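Local coordinates for caprin-2 (Danio rerio, PDB 4OUS), which probably takes part in canonical Wnt signalling through its C1q domain, which assembles here as a trimer with bound calcium, at residues 43-48 and 53-58; 69-74 and 79-84; 108-113 and 125-130. The protein carries 1 engineered substitution. All blocks are in the same frame, centred on the assembly; numbering follows the deposited sequence.

Interaction 1: residues 43-48 and 53-58; sequences GRFTCP and YVFIFH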
loop_
_atom_site.group_PDB
_atom_site.type_symbol
_atom_site.label_atom_id
_atom_site.label_comp_id
_atom_site.label_asym_id
_atom_site.label_seq_id
_atom_site.Cartn_x
_atom_site.Cartn_y
_atom_site.Cartn_z
ATOM N N GLY A 43 -4.018 13.586 -15.041
ATOM C CA GLY A 43 -3.910 12.604 -13.981
ATOM C C GLY A 43 -4.709 11.337 -14.249
ATOM O O GLY A 43 -4.886 10.521 -13.343
ATOM N N ARG A 44 -5.178 11.163 -15.484
ATOM C CA ARG A 44 -6.031 10.024 -15.807
ATOM C C ARG A 44 -5.294 8.888 -16.500
ATOM O O ARG A 44 -4.524 9.096 -17.449
ATOM C CB ARG A 44 -7.207 10.462 -16.688
ATOM C CG ARG A 44 -8.183 11.402 -15.988
ATOM C CD ARG A 44 -9.259 11.920 -16.932
ATOM N NE ARG A 44 -10.312 12.623 -16.201
ATOM C CZ ARG A 44 -11.524 12.125 -15.975
ATOM N NH1 ARG A 44 -11.848 10.925 -16.435
ATOM N NH2 ARG A 44 -12.415 12.831 -15.291
ATOM N N PHE A 45 -5.563 7.683 -16.014
ATOM C CA PHE A 45 -5.234 6.446 -16.707
ATOM C C PHE A 45 -6.410 6.033 -17.578
ATOM O O PHE A 45 -7.533 5.956 -17.083
ATOM C CB PHE A 45 -4.924 5.347 -15.694
ATOM C CG PHE A 45 -4.763 3.988 -16.309
ATOM C CD1 PHE A 45 -3.588 3.645 -16.951
ATOM C CD2 PHE A 45 -5.784 3.058 -16.252
ATOM C CE1 PHE A 45 -3.428 2.393 -17.518
ATOM C CE2 PHE A 45 -5.629 1.802 -16.814
ATOM C CZ PHE A 45 -4.451 1.472 -17.449
ATOM N N THR A 46 -6.163 5.764 -18.854
ATOM C CA THR A 46 -7.214 5.262 -19.729
ATOM C C THR A 46 -7.001 3.780 -19.983
ATOM O O THR A 46 -5.910 3.355 -20.364
ATOM C CB THR A 46 -7.246 6.030 -21.056
ATOM O OG1 THR A 46 -7.496 7.412 -20.782
ATOM C CG2 THR A 46 -8.352 5.503 -21.956
ATOM N N CYS A 47 -8.046 2.992 -19.763
ATOM C CA CYS A 47 -7.971 1.559 -19.991
ATOM C C CYS A 47 -7.845 1.243 -21.479
ATOM O O CYS A 47 -8.726 1.605 -22.254
ATOM C CB CYS A 47 -9.210 0.880 -19.421
ATOM S SG CYS A 47 -9.294 -0.870 -19.750
ATOM N N PRO A 48 -6.765 0.552 -21.882
ATOM C CA PRO A 48 -6.589 0.217 -23.301
ATOM C C PRO A 48 -7.211 -1.116 -23.699
ATOM O O PRO A 48 -7.312 -1.412 -24.888
ATOM C CB PRO A 48 -5.074 0.140 -23.445
ATOM C CG PRO A 48 -4.632 -0.403 -22.122
ATOM C CD PRO A 48 -5.561 0.220 -21.096
ATOM N N TYR A 53 -7.327 -4.612 -13.325
ATOM C CA TYR A 53 -6.204 -3.709 -13.096
ATOM C C TYR A 53 -6.038 -3.432 -11.607
ATOM O O TYR A 53 -7.030 -3.318 -10.887
ATOM C CB TYR A 53 -6.421 -2.386 -13.843
ATOM C CG TYR A 53 -6.362 -2.500 -15.353
ATOM C CD1 TYR A 53 -5.248 -2.061 -16.053
ATOM C CD2 TYR A 53 -7.416 -3.045 -16.082
ATOM C CE1 TYR A 53 -5.176 -2.160 -17.432
ATOM C CE2 TYR A 53 -7.351 -3.154 -17.469
ATOM C CZ TYR A 53 -6.225 -2.706 -18.138
ATOM O OH TYR A 53 -6.127 -2.797 -19.509
ATOM N N VAL A 54 -4.794 -3.302 -11.161
ATOM C CA VAL A 54 -4.463 -2.978 -9.781
ATOM C C VAL A 54 -4.017 -1.526 -9.707
ATOM O O VAL A 54 -3.218 -1.092 -10.533
ATOM C CB VAL A 54 -3.336 -3.890 -9.262
ATOM C CG1 VAL A 54 -2.947 -3.518 -7.840
ATOM C CG2 VAL A 54 -3.742 -5.350 -9.357
ATOM N N PHE A 55 -4.531 -0.790 -8.720
ATOM C CA PHE A 55 -4.127 0.595 -8.463
ATOM C C PHE A 55 -3.683 0.756 -7.025
ATOM O O PHE A 55 -4.251 0.138 -6.130
ATOM C CB PHE A 55 -5.275 1.560 -8.756
ATOM C CG PHE A 55 -5.704 1.526 -10.177
ATOM C CD1 PHE A 55 -6.735 0.691 -10.583
ATOM C CD2 PHE A 55 -5.027 2.265 -11.131
ATOM C CE1 PHE A 55 -7.101 0.613 -11.911
ATOM C CE2 PHE A 55 -5.388 2.193 -12.455
ATOM C CZ PHE A 55 -6.426 1.364 -12.851
ATOM N N ILE A 56 -2.680 1.601 -6.806
ATOM C CA ILE A 56 -2.181 1.919 -5.473
ATOM C C ILE A 56 -1.863 3.415 -5.443
ATOM O O ILE A 56 -1.366 3.965 -6.437
ATOM C CB ILE A 56 -0.903 1.108 -5.113
ATOM C CG1 ILE A 56 -1.050 -0.381 -5.437
ATOM C CG2 ILE A 56 -0.519 1.322 -3.652
ATOM C CD1 ILE A 56 0.220 -1.185 -5.208
ATOM N N PHE A 57 -2.124 4.091 -4.327
ATOM C CA PHE A 57 -1.721 5.484 -4.203
ATOM C C PHE A 57 -1.331 5.808 -2.774
ATOM O O PHE A 57 -1.837 5.204 -1.825
ATOM C CB PHE A 57 -2.822 6.438 -4.698
ATOM C CG PHE A 57 -4.092 6.410 -3.892
ATOM C CD1 PHE A 57 -4.257 7.257 -2.806
ATOM C CD2 PHE A 57 -5.140 5.576 -4.242
ATOM C CE1 PHE A 57 -5.434 7.256 -2.068
ATOM C CE2 PHE A 57 -6.318 5.578 -3.504
ATOM C CZ PHE A 57 -6.461 6.420 -2.425
ATOM N N HIS A 58 -0.429 6.778 -2.644
ATOM C CA HIS A 58 0.058 7.290 -1.371
ATOM C C HIS A 58 0.178 8.794 -1.520
ATOM O O HIS A 58 0.995 9.246 -2.327
ATOM C CB HIS A 58 1.427 6.702 -1.014
ATOM C CG HIS A 58 1.395 5.259 -0.630
ATOM N ND1 HIS A 58 1.448 4.227 -1.543
ATOM C CD2 HIS A 58 1.324 4.685 0.592
ATOM C CE1 HIS A 58 1.406 3.077 -0.892
ATOM N NE2 HIS A 58 1.336 3.326 0.403
#
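With CG of Phe-45 trans to the backbone N (chi1 172°), and CG of both Tyr-53 and Phe-55 set opposite their carbonyl carbons, three aromatic rings leave their strands and converge in a single cluster. The cluster lies between the two sheets of the C1q jelly roll: strand 44-46 belongs to one sheet and strand 51-60 to the other. The case illustrates how the facing sheets of a beta sandwich meet through side chains. The CA atoms of Phe-45 and Phe-55 stand 10.2 Å apart, and no hydrogen bond crosses between 43-48 and 53-58.

Phe-55 turns its edge toward the face of Phe-45 in an offset edge-to-face pair, with planes at 67° and centroids 5.7 Å apart. The far end of the Phe-55 ring makes the touch, its CZ 3.9 Å from CD2 of Phe-45, and that CD2 lies in the plane of the Phe-55 ring. Tyr-53 meets Phe-45 further out, at the tip of the phenyl ring, where CZ of Phe-45 approaches CE1 of Tyr-53 to 3.7 Å. The planes of this second pair meet obliquely, at 57°. Phe-8 meets the ring of Phe-45, and Phe-127 touches Phe-55, extending the aromatic core.

At the phenol end of Tyr-53 the residues just past strand 44-46 take over the contact. Cys-47 SG sits 4.6 Å from the Tyr-53 centroid, well off the ring normal, in an oblique sulfur-aromatic contact. The hydroxyl is buried yet satisfied, being hydrogen-bonded to Ala-49 O, which also anchors the far end of the ring. Beside that same hydroxyl rests the proline ring, with CD of Pro-48 3.5 Å from OH of Tyr-53.

Interaction 2: residues 69-74 and 79-84; sequences YINLMR and MVSAYA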
loop_
_atom_site.group_PDB
_atom_site.type_symbol
_atom_site.label_atom_id
_atom_site.label_comp_id
_atom_site.label_asym_id
_atom_site.label_seq_id
_atom_site.Cartn_x
_atom_site.Cartn_y
_atom_site.Cartn_z
ATOM N N TYR A 69 -8.665 14.392 2.008
ATOM C CA TYR A 69 -9.572 13.362 1.512
ATOM C C TYR A 69 -9.255 13.105 0.048
ATOM O O TYR A 69 -9.313 14.040 -0.762
ATOM C CB TYR A 69 -11.028 13.802 1.615
ATOM C CG TYR A 69 -11.655 13.867 2.984
ATOM C CD1 TYR A 69 -12.515 12.858 3.410
ATOM C CD2 TYR A 69 -11.443 14.952 3.833
ATOM C CE1 TYR A 69 -13.129 12.914 4.641
ATOM C CE2 TYR A 69 -12.062 15.017 5.070
ATOM C CZ TYR A 69 -12.902 13.995 5.468
ATOM O OH TYR A 69 -13.518 14.042 6.700
ATOM N N ILE A 70 -8.951 11.856 -0.286
ATOM C CA ILE A 70 -8.657 11.436 -1.650
ATOM C C ILE A 70 -9.662 10.379 -2.079
ATOM O O ILE A 70 -9.960 9.464 -1.304
ATOM C CB ILE A 70 -7.238 10.826 -1.763
ATOM C CG1 ILE A 70 -6.160 11.787 -1.260
ATOM C CG2 ILE A 70 -6.947 10.371 -3.182
ATOM C CD1 ILE A 70 -5.991 13.019 -2.109
ATOM N N ASN A 71 -10.167 10.481 -3.309
ATOM C CA ASN A 71 -10.974 9.413 -3.896
ATOM C C ASN A 71 -10.272 8.818 -5.107
ATOM O O ASN A 71 -9.811 9.560 -5.983
ATOM C CB ASN A 71 -12.351 9.906 -4.360
ATOM C CG ASN A 71 -13.069 10.742 -3.328
ATOM O OD1 ASN A 71 -13.279 11.945 -3.532
ATOM N ND2 ASN A 71 -13.479 10.116 -2.229
ATOM N N LEU A 72 -10.238 7.490 -5.189
ATOM C CA LEU A 72 -9.902 6.811 -6.433
ATOM C C LEU A 72 -11.186 6.692 -7.247
ATOM O O LEU A 72 -12.152 6.066 -6.803
ATOM C CB LEU A 72 -9.304 5.431 -6.175
ATOM C CG LEU A 72 -8.953 4.618 -7.425
ATOM C CD1 LEU A 72 -7.722 5.154 -8.128
ATOM C CD2 LEU A 72 -8.797 3.127 -7.096
ATOM N N MET A 73 -11.193 7.336 -8.405
ATOM C CA MET A 73 -12.351 7.430 -9.280
ATOM C C MET A 73 -12.229 6.481 -10.450
ATOM O O MET A 73 -11.142 6.318 -11.009
ATOM C CB MET A 73 -12.490 8.851 -9.827
ATOM C CG MET A 73 -12.441 9.951 -8.781
ATOM S SD MET A 73 -13.858 9.939 -7.653
ATOM C CE MET A 73 -15.191 10.303 -8.788
ATOM N N ARG A 74 -13.345 5.878 -10.843
ATOM C CA ARG A 74 -13.433 5.223 -12.139
ATOM C C ARG A 74 -14.571 5.917 -12.872
ATOM O O ARG A 74 -15.728 5.867 -12.439
ATOM C CB ARG A 74 -13.674 3.717 -12.007
ATOM C CG ARG A 74 -13.629 2.964 -13.329
ATOM C CD ARG A 74 -14.993 2.874 -14.003
ATOM N NE ARG A 74 -15.872 1.894 -13.371
ATOM C CZ ARG A 74 -16.952 2.186 -12.655
ATOM N NH1 ARG A 74 -17.680 1.196 -12.155
ATOM N NH2 ARG A 74 -17.308 3.444 -12.432
ATOM N N MET A 79 -14.537 4.806 -6.109
ATOM C CA MET A 79 -14.307 3.375 -5.928
ATOM C C MET A 79 -13.760 3.050 -4.539
ATOM O O MET A 79 -14.299 2.174 -3.858
ATOM C CB MET A 79 -13.373 2.849 -7.014
ATOM C CG MET A 79 -13.869 3.158 -8.434
ATOM S SD MET A 79 -15.597 2.734 -8.819
ATOM C CE MET A 79 -15.477 0.949 -8.909
ATOM N N VAL A 80 -12.695 3.735 -4.120
ATOM C CA VAL A 80 -12.217 3.673 -2.739
ATOM C C VAL A 80 -11.755 5.066 -2.350
ATOM O O VAL A 80 -11.527 5.912 -3.220
ATOM C CB VAL A 80 -11.053 2.652 -2.525
ATOM C CG1 VAL A 80 -11.470 1.236 -2.891
ATOM C CG2 VAL A 80 -9.792 3.060 -3.280
ATOM N N SER A 81 -11.611 5.306 -1.050
ATOM C CA SER A 81 -11.202 6.614 -0.565
ATOM C C SER A 81 -10.142 6.505 0.519
ATOM O O SER A 81 -9.916 5.435 1.089
ATOM C CB SER A 81 -12.406 7.384 -0.022
ATOM O OG SER A 81 -13.423 7.507 -1.006
ATOM N N ALA A 82 -9.493 7.630 0.796
ATOM C CA ALA A 82 -8.495 7.690 1.850
ATOM C C ALA A 82 -8.592 9.018 2.576
ATOM O O ALA A 82 -8.960 10.034 1.994
ATOM C CB ALA A 82 -7.095 7.496 1.284
ATOM N N TYR A 83 -8.238 8.983 3.854
ATOM C CA TYR A 83 -8.287 10.137 4.743
ATOM C C TYR A 83 -6.970 10.266 5.468
ATOM O O TYR A 83 -6.394 9.250 5.876
ATOM C CB TYR A 83 -9.414 9.969 5.763
ATOM C CG TYR A 83 -9.465 11.013 6.863
ATOM C CD1 TYR A 83 -10.222 12.162 6.710
ATOM C CD2 TYR A 83 -8.770 10.840 8.057
ATOM C CE1 TYR A 83 -10.296 13.115 7.711
ATOM C CE2 TYR A 83 -8.832 11.795 9.069
ATOM C CZ TYR A 83 -9.600 12.931 8.889
ATOM O OH TYR A 83 -9.694 13.897 9.873
ATOM N N ALA A 84 -6.508 11.493 5.677
ATOM C CA ALA A 84 -5.379 11.691 6.574
ATOM C C ALA A 84 -5.462 13.056 7.218
ATOM O O ALA A 84 -5.776 14.045 6.559
ATOM C CB ALA A 84 -4.057 11.525 5.839
#
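Strand 69-74 runs antiparallel to strand 79-84 (164° between directions), and Ile-70 and Ala-82 form a hydrogen-bonded pair, with Ile-70 N to Ala-82 O at 2.9 Å and Ala-82 N to Ile-70 O at 2.8 Å. Further along, Leu-72 N donates to Val-80 O while Leu-72 O accepts from Met-79 N, so that Met-79 and Val-80 both face Leu-72 in a classic beta bulge.

On one face, Tyr-83 turns its ring edge onto the face of Tyr-69 in an edge-to-face pair, planes at 77°, with CD1 of Tyr-83 3.5 Å from CZ of Tyr-69. The Tyr-83 hydroxyl reaches on to Asp-90 of the third subunit. Asn-71 and Ser-81 share this face: ND2 of Asn-71 points at OG of Ser-81, 2.9 Å away and in the amide plane, while OD1 takes the NE hydrogen of Arg-111. Two partners thus fix the flip of the amide. Ser-81 OG in turn binds the carbonyl O of Trp-122 of the third subunit.

This hairpin is an edge piece of the C1q jelly roll, with one face turned to a neighbouring protomer and the other to the core. Core-side, Leu-72 and Val-80 run alongside each other, CB of Leu-72 3.8 Å from CG2 of Val-80.

Near the turn, Met-79, bent at chi2 and chi3, crosses Arg-74, which is bent at the same two torsions; CG of Met-79 lies 3.6 Å from CB of Arg-74. The thioether sulfur comes over one face of the guanidinium toward its rim, and NH2 is engaged by Glu-77 in a salt bridge.

Interaction 3: residues 108-113 and 125-130; sequences VWLRLH and STFSGF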
loop_
_atom_site.group_PDB
_atom_site.type_symbol
_atom_site.label_atom_id
_atom_site.label_comp_id
_atom_site.label_asym_id
_atom_site.label_seq_id
_atom_site.Cartn_x
_atom_site.Cartn_y
_atom_site.Cartn_z
ATOM N N VAL A 108 -9.373 6.020 -14.911
ATOM C CA VAL A 108 -9.155 5.909 -13.481
ATOM C C VAL A 108 -8.229 7.051 -13.074
ATOM O O VAL A 108 -7.238 7.330 -13.760
ATOM C CB VAL A 108 -8.566 4.533 -13.108
ATOM C CG1 VAL A 108 -8.252 4.460 -11.624
ATOM C CG2 VAL A 108 -9.532 3.419 -13.506
ATOM N N TRP A 109 -8.570 7.734 -11.987
ATOM C CA TRP A 109 -7.885 8.960 -11.611
ATOM C C TRP A 109 -8.105 9.227 -10.132
ATOM O O TRP A 109 -8.986 8.624 -9.513
ATOM C CB TRP A 109 -8.378 10.142 -12.462
ATOM C CG TRP A 109 -9.878 10.334 -12.511
ATOM C CD1 TRP A 109 -10.783 9.568 -13.198
ATOM C CD2 TRP A 109 -10.633 11.374 -11.873
ATOM N NE1 TRP A 109 -12.050 10.065 -13.021
ATOM C CE2 TRP A 109 -11.985 11.172 -12.212
ATOM C CE3 TRP A 109 -10.294 12.452 -11.049
ATOM C CZ2 TRP A 109 -13.002 12.009 -11.751
ATOM C CZ3 TRP A 109 -11.303 13.287 -10.599
ATOM C CH2 TRP A 109 -12.642 13.059 -10.949
ATOM N N LEU A 110 -7.283 10.101 -9.560
ATOM C CA LEU A 110 -7.438 10.496 -8.170
ATOM C C LEU A 110 -8.043 11.883 -8.071
ATOM O O LEU A 110 -7.638 12.814 -8.779
ATOM C CB LEU A 110 -6.103 10.477 -7.433
ATOM C CG LEU A 110 -5.383 9.134 -7.346
ATOM C CD1 LEU A 110 -4.079 9.297 -6.585
ATOM C CD2 LEU A 110 -6.238 8.073 -6.697
ATOM N N ARG A 111 -9.015 12.007 -7.178
ATOM C CA ARG A 111 -9.674 13.264 -6.886
ATOM C C ARG A 111 -9.242 13.781 -5.519
ATOM O O ARG A 111 -9.292 13.051 -4.521
ATOM C CB ARG A 111 -11.195 13.095 -6.916
ATOM C CG ARG A 111 -11.949 14.398 -6.733
ATOM C CD ARG A 111 -13.431 14.220 -6.951
ATOM N NE ARG A 111 -14.053 13.491 -5.856
ATOM C CZ ARG A 111 -15.367 13.331 -5.739
ATOM N NH1 ARG A 111 -16.180 13.842 -6.656
ATOM N NH2 ARG A 111 -15.869 12.668 -4.707
ATOM N N LEU A 112 -8.836 15.048 -5.486
ATOM C CA LEU A 112 -8.599 15.762 -4.249
ATOM C C LEU A 112 -9.936 16.303 -3.781
ATOM O O LEU A 112 -10.420 17.307 -4.299
ATOM C CB LEU A 112 -7.584 16.886 -4.455
ATOM C CG LEU A 112 -7.251 17.716 -3.223
ATOM C CD1 LEU A 112 -6.710 16.848 -2.104
ATOM C CD2 LEU A 112 -6.261 18.813 -3.579
ATOM N N HIS A 113 -10.580 15.597 -2.865
ATOM C CA HIS A 113 -11.878 16.033 -2.379
ATOM C C HIS A 113 -11.719 17.283 -1.512
ATOM O O HIS A 113 -12.335 18.312 -1.786
ATOM C CB HIS A 113 -12.562 14.904 -1.614
ATOM C CG HIS A 113 -13.783 15.344 -0.877
ATOM N ND1 HIS A 113 -14.881 15.885 -1.510
ATOM C CD2 HIS A 113 -14.065 15.355 0.447
ATOM C CE1 HIS A 113 -15.793 16.201 -0.605
ATOM N NE2 HIS A 113 -15.326 15.883 0.588
ATOM N N SER A 125 4.278 11.684 -2.916
ATOM C CA SER A 125 2.895 11.562 -3.353
ATOM C C SER A 125 2.843 10.892 -4.710
ATOM O O SER A 125 3.321 11.455 -5.706
ATOM C CB SER A 125 2.237 12.942 -3.385
ATOM O OG SER A 125 2.174 13.474 -2.067
ATOM N N THR A 126 2.281 9.687 -4.735
ATOM C CA THR A 126 2.432 8.751 -5.838
ATOM C C THR A 126 1.112 8.078 -6.206
ATOM O O THR A 126 0.193 7.959 -5.387
ATOM C CB THR A 126 3.418 7.649 -5.467
ATOM O OG1 THR A 126 2.904 6.997 -4.301
ATOM C CG2 THR A 126 4.812 8.209 -5.191
ATOM N N PHE A 127 1.058 7.582 -7.434
ATOM C CA PHE A 127 -0.121 6.910 -7.983
ATOM C C PHE A 127 0.377 5.951 -9.048
ATOM O O PHE A 127 1.068 6.379 -9.973
ATOM C CB PHE A 127 -1.074 7.962 -8.569
ATOM C CG PHE A 127 -2.336 7.424 -9.231
ATOM C CD1 PHE A 127 -2.984 6.278 -8.798
ATOM C CD2 PHE A 127 -2.893 8.139 -10.285
ATOM C CE1 PHE A 127 -4.159 5.859 -9.419
ATOM C CE2 PHE A 127 -4.057 7.736 -10.898
ATOM C CZ PHE A 127 -4.695 6.592 -10.472
ATOM N N SER A 128 0.051 4.670 -8.923
ATOM C CA SER A 128 0.465 3.669 -9.896
ATOM C C SER A 128 -0.655 2.708 -10.214
ATOM O O SER A 128 -1.612 2.556 -9.451
ATOM C CB SER A 128 1.654 2.848 -9.398
ATOM O OG SER A 128 2.700 3.676 -8.947
ATOM N N GLY A 129 -0.502 2.018 -11.333
ATOM C CA GLY A 129 -1.455 1.010 -11.729
ATOM C C GLY A 129 -0.841 0.042 -12.711
ATOM O O GLY A 129 0.124 0.377 -13.411
ATOM N N PHE A 130 -1.391 -1.163 -12.780
ATOM C CA PHE A 130 -0.928 -2.110 -13.774
ATOM C C PHE A 130 -2.016 -3.103 -14.141
ATOM O O PHE A 130 -2.934 -3.384 -13.365
ATOM C CB PHE A 130 0.342 -2.845 -13.308
ATOM C CG PHE A 130 0.196 -3.612 -12.022
ATOM C CD1 PHE A 130 -0.237 -4.928 -12.026
ATOM C CD2 PHE A 130 0.559 -3.042 -10.817
ATOM C CE1 PHE A 130 -0.342 -5.645 -10.850
ATOM C CE2 PHE A 130 0.455 -3.756 -9.636
ATOM C CZ PHE A 130 0.007 -5.060 -9.658
#
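At the hydrophobic centre of the C1q jelly roll, where its two sheets face each other, Leu-110 sits over one face of the Phe-127 ring. Strands 108-113 and 125-130 come from opposite sheets, their axes 9.0 Å apart at closest. At that spacing no hydrogen bond joins them, and every contact between the two segments is made by Phe-127, a compact demonstration of how sandwich sheets meet through inward-facing residues.

Phe-127 leaves its strand toward 108-113, CG trans to the backbone N (chi1 178°), and its chi2 of 33° departs from the near-perpendicular setting usual for phenylalanine. The turn presents a face of the ring to Leu-110. CG of Leu-110 stands almost exactly over the ring centre, 3.8 Å from the centroid and 3° off the normal, a well-centred CH-pi contact. Both methyls lie over that same face, spread along it: CD1 of Leu-110 settles by the attached end, 3.7 Å from CG of Phe-127, whereas CD2 of Leu-110 lies 4.1 Å from CE1 of Phe-127. The two side chains run antiparallel from opposite sheets, so Leu-110 overlaps the ring from its attached end toward CE1. Phe-8 adds an edge-to-face partner to the same phenylalanine.

Alternation along 125-130 sends other residues outward. Ser-128 OG is hydrogen-bonded to His-97 NE2 of the second subunit, and Phe-130 packs on Phe-130 of the third, so the strand with the core ring also lines the trimer interface.

The far end of the Phe-127 ring lies against backbone as much as side chain. CE2 of Phe-127 is 4.1 Å from CA of Trp-109, whose side chain leaves the backbone on the side away from 125-130. CZ is 4.3 Å from CG1 of Val-108, and the carbonyl O of Val-108 sits at the ring edge, 4.2 Å from that same CZ.

In the fold
All three contacts belong to one C1q domain, and their strands are neighbours in the same two sheets. Interactions 1 and 3 both span the sandwich, with centres only 6 Å apart. In one sheet Phe-45 N bonds to Val-108 O at 2.8 Å, and in the other Thr-126 N lies 2.8 Å from His-58 O. Interaction 2 joins strands within one sheet, yet 69-74 also borders 108-113, with Met-73 N 2.8 Å from Trp-109 O. Phe-57 links interactions 1 and 2, its CE1 3.6 Å from CG2 of Ile-70. A calcium ion lies about 9 Å from the side chain of Tyr-83, at the open end of the interaction 2 hairpin, and each contact also reaches a neighbouring subunit.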